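Local coordinates for protein L-lysine 6-monooxygenase involved in desferrioxamine biosynthesis (Erwinia amylovora CFBP1430, PDB 5O8P) that probably uses FAD, NADPH and molecular oxygen to hydroxylate one terminal amine of cadaverine, a step in making the siderophore desferrioxamine E, at residues 230-235 with 266-271; 240-245 with 423-428. All coordinates share one frame; numbering follows the deposited sequence.

Contact 1: 230-235 with 266-271; sequences RFYPLE and SQKNLY
Asn269, Tyr232 and Glu235 carry most of this contact between two loops of the NADP(H)-binding part of a flavin-dependent N-hydroxylating monooxygenase. Segment 230-235 follows strand 221-225 of the parallel sheet, and 266-271 is a turn leading from helix 257-266 toward helix 276-290. Asn269 serves chiefly through its backbone: its O accepts the N-H of Glu235 at 2.8 Å, a nearly straight bond whose donor lies 32° off the carbonyl plane. The same oxygen receives a CA-H...O contact from Leu234 CA at 3.3 Å, and the methyl Leu234 CD1 rests 3.6 Å from Leu270 O. Asn269 CB meets Pro233 O, and its amide lies alongside the Glu235 carboxylate with the planes 77° apart. An acid suits position 235 because a hydroxyl and a guanidinium meet OE2 there, from Thr240 and from Arg230 of the second subunit; Arg230 of this chain returns the salt bridge to Glu235 of that subunit. Leucine suits position 270, where CD2 packs on Glu235 CB in a buried spot. Tyr232 and Tyr271 both belong to the NADP(+) site known for this protein, although no NADP(+) is bound to this chain. With CG set between its backbone N and carbonyl carbon (chi1 47°), Tyr232 turns its ring obliquely to the Lys268-Asn269 backbone, and the length of the phenol brings OH within 3.3 Å of Lys268 CB.

Contact 2: 240-245 with 423-428; sequences TLEMTS and AFQTFP
Glu242 reaches from a type I beta turn, Leu241 to Thr244, into the loop 423-428, joining segment 240-245 to the C-terminal tail of the chain. Hydrogen bonds dominate. The carboxylate grips two successive backbone N-H groups: OE2 accepts from Phe424 N at 2.8 Å and OE1 from Gln425 N at 3.2 Å. Both donors come from the syn side, somewhat out of the carboxylate plane. OE1 takes a further bond from Gln425 NE2 at 3.0 Å through its anti lone pair, with amide and carboxylate only 18° from coplanar. Three donors thus fix the rotation of the carboxylate and offset its burial, and would probably favour its charged form. Glutamate suits the place because its chain, extended beyond CG (chi2 -155°), carries two acceptors far enough to meet adjacent amides, while glutamine supplies a donor at the end of a similarly long arm.

Van der Waals contacts lie beside these bonds. Ala423 CB, small enough to admit the acid, lies against the Glu242 carboxylate, and Met243 CG packs obliquely on Phe427 CE1 at 3.8 Å. The Phe427 ring also meets Trp248 edge-to-face, and Gln425 CB lies over one of its faces.

Bonds within and just after the turn set its shape. Thr244 uses both N and OG1 to bond Leu241 O. Ser245, at the N-cap of helix 246-253, bonds through OG to Trp248 N and, at 2.7 Å, to Glu242 O; the edge of the Phe427 ring comes up to that same carbonyl oxygen, CZ standing 3.4 Å from Glu242 O.

Overall arrangement
Contacts 1 and 2 have centres about 17 Å apart and touch directly, and their segments alternate along the chain. Glu235 OE2 of contact 1 lies 2.7 Å from Thr240 OG1 of contact 2, probably a hydrogen bond. Leu270 adds an apolar join, its CD2 lying 3.5 Å from Thr240 CG2, and its CD1 meets Met243 CE. In contact 1 the side chain of Leu234 is about 8 Å from FAD. Contact 2 lies farther from the centre of the chain (about 22 Å against 16 Å, centre to centre), the side chain of Met243 about 10 Å from that of Tyr271. Arg230 of the second subunit ties the two together, meeting Glu235 as well as Thr240 and Met243.

Contact 1: 230-235 with 266-271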
ATOM      1  N   ARG B 230     -10.622  -3.491  23.226  1.00 43.81           N
ATOM      2  CA  ARG B 230      -9.753  -2.647  22.425  1.00 46.23           C
ATOM      3  C   ARG B 230     -10.605  -2.020  21.340  1.00 43.95           C
ATOM      4  O   ARG B 230     -11.794  -2.337  21.219  1.00 43.37           O
ATOM      5  CB  ARG B 230      -8.681  -3.499  21.748  1.00 52.99           C
ATOM      6  CG  ARG B 230      -7.725  -4.217  22.699  1.00 63.16           C
ATOM      7  CD  ARG B 230      -7.080  -5.459  22.094  1.00 68.28           C
ATOM      8  NE  ARG B 230      -8.051  -6.542  22.054  1.00 74.72           N
ATOM      9  CZ  ARG B 230      -8.497  -7.159  20.957  1.00 86.05           C
ATOM     10  NH1 ARG B 230      -8.046  -6.834  19.745  1.00 90.72           N
ATOM     11  NH2 ARG B 230      -9.421  -8.111  21.080  1.00 87.82           N
ATOM     12  N   PHE B 231     -10.004  -1.130  20.552  1.00 42.36           N
ATOM     13  CA  PHE B 231     -10.628  -0.639  19.323  1.00 42.87           C
ATOM     14  C   PHE B 231     -10.238  -1.613  18.215  1.00 43.67           C
ATOM     15  O   PHE B 231      -9.382  -1.303  17.372  1.00 43.99           O
ATOM     16  CB  PHE B 231     -10.197   0.806  19.020  1.00 42.76           C
ATOM     17  CG  PHE B 231     -10.565   1.770  20.105  1.00 41.27           C
ATOM     18  CD1 PHE B 231     -11.818   2.361  20.139  1.00 39.60           C
ATOM     19  CD2 PHE B 231      -9.669   2.054  21.115  1.00 44.23           C
ATOM     20  CE1 PHE B 231     -12.162   3.230  21.156  1.00 39.90           C
ATOM     21  CE2 PHE B 231     -10.003   2.934  22.135  1.00 44.38           C
ATOM     22  CZ  PHE B 231     -11.253   3.519  22.158  1.00 41.32           C
ATOM     23  N   TYR B 232     -10.838  -2.805  18.255  1.00 44.95           N
ATOM     24  CA  TYR B 232     -10.374  -3.909  17.414  1.00 42.99           C
ATOM     25  C   TYR B 232     -10.695  -3.657  15.950  1.00 42.35           C
ATOM     26  O   TYR B 232     -11.753  -3.124  15.628  1.00 45.62           O
ATOM     27  CB  TYR B 232     -10.875  -5.304  17.877  1.00 49.21           C
ATOM     28  CG  TYR B 232     -12.350  -5.457  18.215  1.00 53.45           C
ATOM     29  CD1 TYR B 232     -13.330  -5.300  17.233  1.00 57.08           C
ATOM     30  CD2 TYR B 232     -12.764  -5.797  19.511  1.00 57.16           C
ATOM     31  CE1 TYR B 232     -14.687  -5.451  17.522  1.00 62.22           C
ATOM     32  CE2 TYR B 232     -14.118  -5.949  19.814  1.00 63.37           C
ATOM     33  CZ  TYR B 232     -15.082  -5.772  18.817  1.00 65.45           C
ATOM     34  OH  TYR B 232     -16.429  -5.910  19.097  1.00 64.74           O
ATOM     35  N   PRO B 233      -9.758  -4.001  15.059  1.00 43.41           N
ATOM     36  CA  PRO B 233     -10.067  -3.923  13.639  1.00 43.99           C
ATOM     37  C   PRO B 233     -10.924  -5.098  13.167  1.00 44.95           C
ATOM     38  O   PRO B 233     -10.945  -6.157  13.793  1.00 46.00           O
ATOM     39  CB  PRO B 233      -8.689  -3.976  12.978  1.00 41.91           C
ATOM     40  CG  PRO B 233      -7.882  -4.795  13.906  1.00 41.23           C
ATOM     41  CD  PRO B 233      -8.387  -4.490  15.287  1.00 42.32           C
ATOM     42  N   LEU B 234     -11.610  -4.877  12.057  1.00 48.33           N
ATOM     43  CA  LEU B 234     -12.327  -5.907  11.343  1.00 46.92           C
ATOM     44  C   LEU B 234     -11.262  -6.791  10.724  1.00 45.39           C
ATOM     45  O   LEU B 234     -10.374  -6.269  10.043  1.00 43.15           O
ATOM     46  CB  LEU B 234     -13.170  -5.274  10.239  1.00 51.49           C
ATOM     47  CG  LEU B 234     -14.035  -6.217   9.421  1.00 62.07           C
ATOM     48  CD1 LEU B 234     -15.261  -6.582  10.226  1.00 58.10           C
ATOM     49  CD2 LEU B 234     -14.426  -5.579   8.089  1.00 70.88           C
ATOM     50  N   GLU B 235     -11.329  -8.108  10.961  1.00 42.97           N
ATOM     51  CA  GLU B 235     -10.332  -9.036  10.409  1.00 40.30           C
ATOM     52  C   GLU B 235     -10.537  -9.276   8.900  1.00 40.24           C
ATOM     53  O   GLU B 235     -11.535  -9.856   8.482  1.00 39.03           O
ATOM     54  CB  GLU B 235     -10.324 -10.348  11.182  1.00 43.33           C
ATOM     55  CG  GLU B 235      -9.020 -11.163  11.005  1.00 46.50           C
ATOM     56  CD  GLU B 235      -8.837 -12.210  12.117  1.00 47.29           C
ATOM     57  OE1 GLU B 235      -8.943 -11.851  13.303  1.00 52.81           O
ATOM     58  OE2 GLU B 235      -8.615 -13.408  11.803  1.00 45.98           O
ATOM     59  N   SER B 266     -17.967 -14.063  20.614  1.00 52.75           N
ATOM     60  CA  SER B 266     -16.496 -14.087  20.521  1.00 53.69           C
ATOM     61  C   SER B 266     -15.918 -13.780  19.123  1.00 55.19           C
ATOM     62  O   SER B 266     -14.699 -13.756  18.953  1.00 60.18           O
ATOM     63  CB  SER B 266     -15.955 -15.434  21.044  1.00 54.50           C
ATOM     64  OG  SER B 266     -16.002 -16.464  20.065  1.00 53.62           O
ATOM     65  N   GLN B 267     -16.785 -13.614  18.124  1.00 58.79           N
ATOM     66  CA  GLN B 267     -16.359 -13.425  16.720  1.00 63.14           C
ATOM     67  C   GLN B 267     -16.780 -12.033  16.249  1.00 64.76           C
ATOM     68  O   GLN B 267     -17.078 -11.830  15.070  1.00 65.27           O
ATOM     69  CB  GLN B 267     -16.952 -14.503  15.777  1.00 62.39           C
ATOM     70  CG  GLN B 267     -16.334 -15.888  15.870  1.00 59.66           C
ATOM     71  CD  GLN B 267     -16.914 -16.876  14.875  1.00 60.33           C
ATOM     72  OE1 GLN B 267     -18.060 -16.749  14.424  1.00 68.88           O
ATOM     73  NE2 GLN B 267     -16.136 -17.897  14.561  1.00 63.17           N
ATOM     74  N   LYS B 268     -16.727 -11.052  17.145  1.00 67.56           N
ATOM     75  CA  LYS B 268     -17.073  -9.674  16.785  1.00 69.03           C
ATOM     76  C   LYS B 268     -15.992  -8.983  15.921  1.00 65.51           C
ATOM     77  O   LYS B 268     -16.332  -8.076  15.168  1.00 61.16           O
ATOM     78  CB  LYS B 268     -17.392  -8.860  18.044  1.00 73.77           C
ATOM     79  CG  LYS B 268     -18.619  -9.389  18.770  1.00 75.60           C
ATOM     80  CD  LYS B 268     -18.882  -8.625  20.054  1.00 77.29           C
ATOM     81  CE  LYS B 268     -20.235  -8.961  20.653  1.00 76.41           C
ATOM     82  NZ  LYS B 268     -20.708  -7.867  21.542  1.00 78.09           N
ATOM     83  N   ASN B 269     -14.725  -9.408  16.012  1.00 65.83           N
ATOM     84  CA  ASN B 269     -13.705  -8.937  15.035  1.00 63.64           C
ATOM     85  C   ASN B 269     -14.016  -9.318  13.571  1.00 60.55           C
ATOM     86  O   ASN B 269     -13.548  -8.645  12.654  1.00 54.89           O
ATOM     87  CB  ASN B 269     -12.227  -9.233  15.427  1.00 63.78           C
ATOM     88  CG  ASN B 269     -11.986 -10.646  15.916  1.00 65.39           C
ATOM     89  OD1 ASN B 269     -12.861 -11.509  15.879  1.00 68.97           O
ATOM     90  ND2 ASN B 269     -10.777 -10.882  16.399  1.00 66.77           N
ATOM     91  N   LEU B 270     -14.817 -10.366  13.358  1.00 55.16           N
ATOM     92  CA  LEU B 270     -15.163 -10.819  12.009  1.00 55.82           C
ATOM     93  C   LEU B 270     -16.276 -10.004  11.322  1.00 54.72           C
ATOM     94  O   LEU B 270     -16.372 -10.020  10.091  1.00 52.21           O
ATOM     95  CB  LEU B 270     -15.531 -12.316  12.017  1.00 57.03           C
ATOM     96  CG  LEU B 270     -14.516 -13.371  12.513  1.00 59.46           C
ATOM     97  CD1 LEU B 270     -14.922 -14.762  12.040  1.00 59.12           C
ATOM     98  CD2 LEU B 270     -13.081 -13.044  12.115  1.00 61.05           C
ATOM     99  N   TYR B 271     -17.113  -9.311  12.096  1.00 56.27           N
ATOM    100  CA  TYR B 271     -18.214  -8.491  11.522  1.00 59.09           C
ATOM    101  C   TYR B 271     -18.461  -7.102  12.153  1.00 58.90           C
ATOM    102  O   TYR B 271     -18.830  -6.175  11.431  1.00 57.40           O
ATOM    103  CB  TYR B 271     -19.531  -9.294  11.415  1.00 58.44           C
ATOM    104  CG  TYR B 271     -20.232  -9.676  12.722  1.00 59.21           C
ATOM    105  CD1 TYR B 271     -19.620 -10.529  13.648  1.00 58.61           C
ATOM    106  CD2 TYR B 271     -21.543  -9.242  12.995  1.00 60.07           C
ATOM    107  CE1 TYR B 271     -20.257 -10.898  14.818  1.00 58.19           C
ATOM    108  CE2 TYR B 271     -22.196  -9.616  14.169  1.00 59.13           C
ATOM    109  CZ  TYR B 271     -21.548 -10.448  15.073  1.00 57.45           C
ATOM    110  OH  TYR B 271     -22.162 -10.835  16.242  1.00 53.74           O
TER

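Contact 2: 240-245 with 423-428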
ATOM      1  N   THR B 240      -8.894 -15.630   6.674  1.00 37.92           N
ATOM      2  CA  THR B 240     -10.120 -15.416   7.481  1.00 36.86           C
ATOM      3  C   THR B 240     -11.330 -15.071   6.603  1.00 39.30           C
ATOM      4  O   THR B 240     -12.441 -15.490   6.917  1.00 43.41           O
ATOM      5  CB  THR B 240      -9.921 -14.333   8.571  1.00 33.83           C
ATOM      6  OG1 THR B 240      -8.895 -14.762   9.464  1.00 34.46           O
ATOM      7  CG2 THR B 240     -11.188 -14.078   9.358  1.00 31.34           C
ATOM      8  N   LEU B 241     -11.130 -14.338   5.507  1.00 38.16           N
ATOM      9  CA  LEU B 241     -12.236 -14.063   4.567  1.00 41.43           C
ATOM     10  C   LEU B 241     -12.885 -15.342   3.984  1.00 42.32           C
ATOM     11  O   LEU B 241     -14.083 -15.330   3.656  1.00 44.58           O
ATOM     12  CB  LEU B 241     -11.795 -13.127   3.432  1.00 40.50           C
ATOM     13  CG  LEU B 241     -11.309 -11.722   3.811  1.00 41.51           C
ATOM     14  CD1 LEU B 241     -10.967 -10.899   2.566  1.00 40.44           C
ATOM     15  CD2 LEU B 241     -12.337 -10.995   4.694  1.00 43.49           C
ATOM     16  N   GLU B 242     -12.118 -16.435   3.894  1.00 35.80           N
ATOM     17  CA  GLU B 242     -12.676 -17.754   3.537  1.00 35.65           C
ATOM     18  C   GLU B 242     -13.741 -18.283   4.494  1.00 34.93           C
ATOM     19  O   GLU B 242     -14.429 -19.231   4.172  1.00 38.84           O
ATOM     20  CB  GLU B 242     -11.581 -18.812   3.446  1.00 36.84           C
ATOM     21  CG  GLU B 242     -10.582 -18.634   2.315  1.00 39.06           C
ATOM     22  CD  GLU B 242      -9.932 -19.953   1.904  1.00 42.43           C
ATOM     23  OE1 GLU B 242      -9.506 -20.746   2.800  1.00 37.57           O
ATOM     24  OE2 GLU B 242      -9.907 -20.219   0.666  1.00 42.10           O
ATOM     25  N   MET B 243     -13.845 -17.713   5.687  1.00 35.83           N
ATOM     26  CA  MET B 243     -14.938 -18.068   6.592  1.00 39.12           C
ATOM     27  C   MET B 243     -16.271 -17.487   6.134  1.00 38.25           C
ATOM     28  O   MET B 243     -17.296 -17.939   6.618  1.00 35.98           O
ATOM     29  CB  MET B 243     -14.644 -17.619   8.027  1.00 41.27           C
ATOM     30  CG  MET B 243     -13.444 -18.288   8.667  1.00 41.01           C
ATOM     31  SD  MET B 243     -13.010 -17.601  10.279  1.00 44.41           S
ATOM     32  CE  MET B 243     -14.207 -18.404  11.332  1.00 44.89           C
ATOM     33  N   THR B 244     -16.264 -16.470   5.257  1.00 40.36           N
ATOM     34  CA  THR B 244     -17.503 -15.979   4.634  1.00 45.22           C
ATOM     35  C   THR B 244     -17.687 -16.822   3.381  1.00 44.63           C
ATOM     36  O   THR B 244     -17.409 -16.399   2.258  1.00 47.41           O
ATOM     37  CB  THR B 244     -17.528 -14.458   4.307  1.00 44.73           C
ATOM     38  OG1 THR B 244     -16.858 -14.215   3.073  1.00 55.05           O
ATOM     39  CG2 THR B 244     -16.886 -13.634   5.403  1.00 45.52           C
ATOM     40  N   SER B 245     -18.167 -18.034   3.601  1.00 42.85           N
ATOM     41  CA  SER B 245     -18.267 -19.009   2.550  1.00 41.20           C
ATOM     42  C   SER B 245     -19.372 -20.004   2.860  1.00 39.92           C
ATOM     43  O   SER B 245     -19.683 -20.251   4.031  1.00 38.26           O
ATOM     44  CB  SER B 245     -16.949 -19.755   2.426  1.00 40.15           C
ATOM     45  OG  SER B 245     -16.696 -20.534   3.572  1.00 40.09           O
ATOM     46  N   ALA B 423     -13.449 -22.546  -0.730  1.00 44.46           N
ATOM     47  CA  ALA B 423     -12.316 -22.266   0.174  1.00 41.83           C
ATOM     48  C   ALA B 423     -11.250 -23.353   0.207  1.00 37.97           C
ATOM     49  O   ALA B 423     -11.572 -24.541   0.244  1.00 40.49           O
ATOM     50  CB  ALA B 423     -12.844 -22.045   1.587  1.00 41.43           C
ATOM     51  N   PHE B 424      -9.986 -22.942   0.262  1.00 35.38           N
ATOM     52  CA  PHE B 424      -8.854 -23.865   0.453  1.00 36.22           C
ATOM     53  C   PHE B 424      -8.821 -24.590   1.809  1.00 35.84           C
ATOM     54  O   PHE B 424      -8.337 -25.723   1.887  1.00 36.38           O
ATOM     55  CB  PHE B 424      -7.526 -23.132   0.240  1.00 35.57           C
ATOM     56  CG  PHE B 424      -7.339 -22.623  -1.157  1.00 33.93           C
ATOM     57  CD1 PHE B 424      -6.998 -23.494  -2.182  1.00 33.65           C
ATOM     58  CD2 PHE B 424      -7.507 -21.280  -1.454  1.00 32.42           C
ATOM     59  CE1 PHE B 424      -6.827 -23.027  -3.484  1.00 32.58           C
ATOM     60  CE2 PHE B 424      -7.344 -20.809  -2.749  1.00 32.12           C
ATOM     61  CZ  PHE B 424      -7.005 -21.680  -3.764  1.00 31.35           C
ATOM     62  N   GLN B 425      -9.314 -23.940   2.865  1.00 36.46           N
ATOM     63  CA  GLN B 425      -9.393 -24.566   4.187  1.00 38.26           C
ATOM     64  C   GLN B 425     -10.494 -25.593   4.260  1.00 38.38           C
ATOM     65  O   GLN B 425     -11.427 -25.566   3.462  1.00 42.27           O
ATOM     66  CB  GLN B 425      -9.729 -23.548   5.257  1.00 40.17           C
ATOM     67  CG  GLN B 425      -8.710 -22.477   5.469  1.00 42.46           C
ATOM     68  CD  GLN B 425      -9.258 -21.404   6.360  1.00 41.50           C
ATOM     69  OE1 GLN B 425      -9.476 -21.621   7.555  1.00 41.86           O
ATOM     70  NE2 GLN B 425      -9.507 -20.247   5.786  1.00 41.34           N
ATOM     71  N   THR B 426     -10.374 -26.480   5.235  1.00 37.07           N
ATOM     72  CA  THR B 426     -11.458 -27.340   5.658  1.00 38.55           C
ATOM     73  C   THR B 426     -11.803 -26.943   7.089  1.00 40.35           C
ATOM     74  O   THR B 426     -10.959 -27.009   7.980  1.00 47.85           O
ATOM     75  CB  THR B 426     -11.037 -28.815   5.630  1.00 37.39           C
ATOM     76  OG1 THR B 426     -10.377 -29.092   4.394  1.00 40.41           O
ATOM     77  CG2 THR B 426     -12.236 -29.723   5.817  1.00 36.07           C
ATOM     78  N   PHE B 427     -13.039 -26.529   7.308  1.00 39.81           N
ATOM     79  CA  PHE B 427     -13.500 -26.094   8.637  1.00 35.38           C
ATOM     80  C   PHE B 427     -13.920 -27.204   9.585  1.00 34.23           C
ATOM     81  O   PHE B 427     -13.466 -27.223  10.726  1.00 33.50           O
ATOM     82  CB  PHE B 427     -14.613 -25.068   8.486  1.00 34.56           C
ATOM     83  CG  PHE B 427     -14.180 -23.867   7.706  1.00 33.96           C
ATOM     84  CD1 PHE B 427     -13.236 -22.986   8.242  1.00 34.70           C
ATOM     85  CD2 PHE B 427     -14.655 -23.648   6.415  1.00 33.15           C
ATOM     86  CE1 PHE B 427     -12.823 -21.884   7.516  1.00 36.88           C
ATOM     87  CE2 PHE B 427     -14.267 -22.544   5.696  1.00 33.28           C
ATOM     88  CZ  PHE B 427     -13.334 -21.669   6.233  1.00 36.79           C
ATOM     89  N   PRO B 428     -14.774 -28.140   9.131  1.00 37.48           N
ATOM     90  CA  PRO B 428     -15.135 -29.218  10.059  1.00 37.58           C
ATOM     91  C   PRO B 428     -14.034 -30.258  10.211  1.00 35.55           C
ATOM     92  O   PRO B 428     -13.113 -30.325   9.388  1.00 34.13           O
ATOM     93  CB  PRO B 428     -16.355 -29.851   9.386  1.00 38.34           C
ATOM     94  CG  PRO B 428     -16.090 -29.675   7.941  1.00 39.26           C
ATOM     95  CD  PRO B 428     -15.415 -28.334   7.811  1.00 39.47           C
TER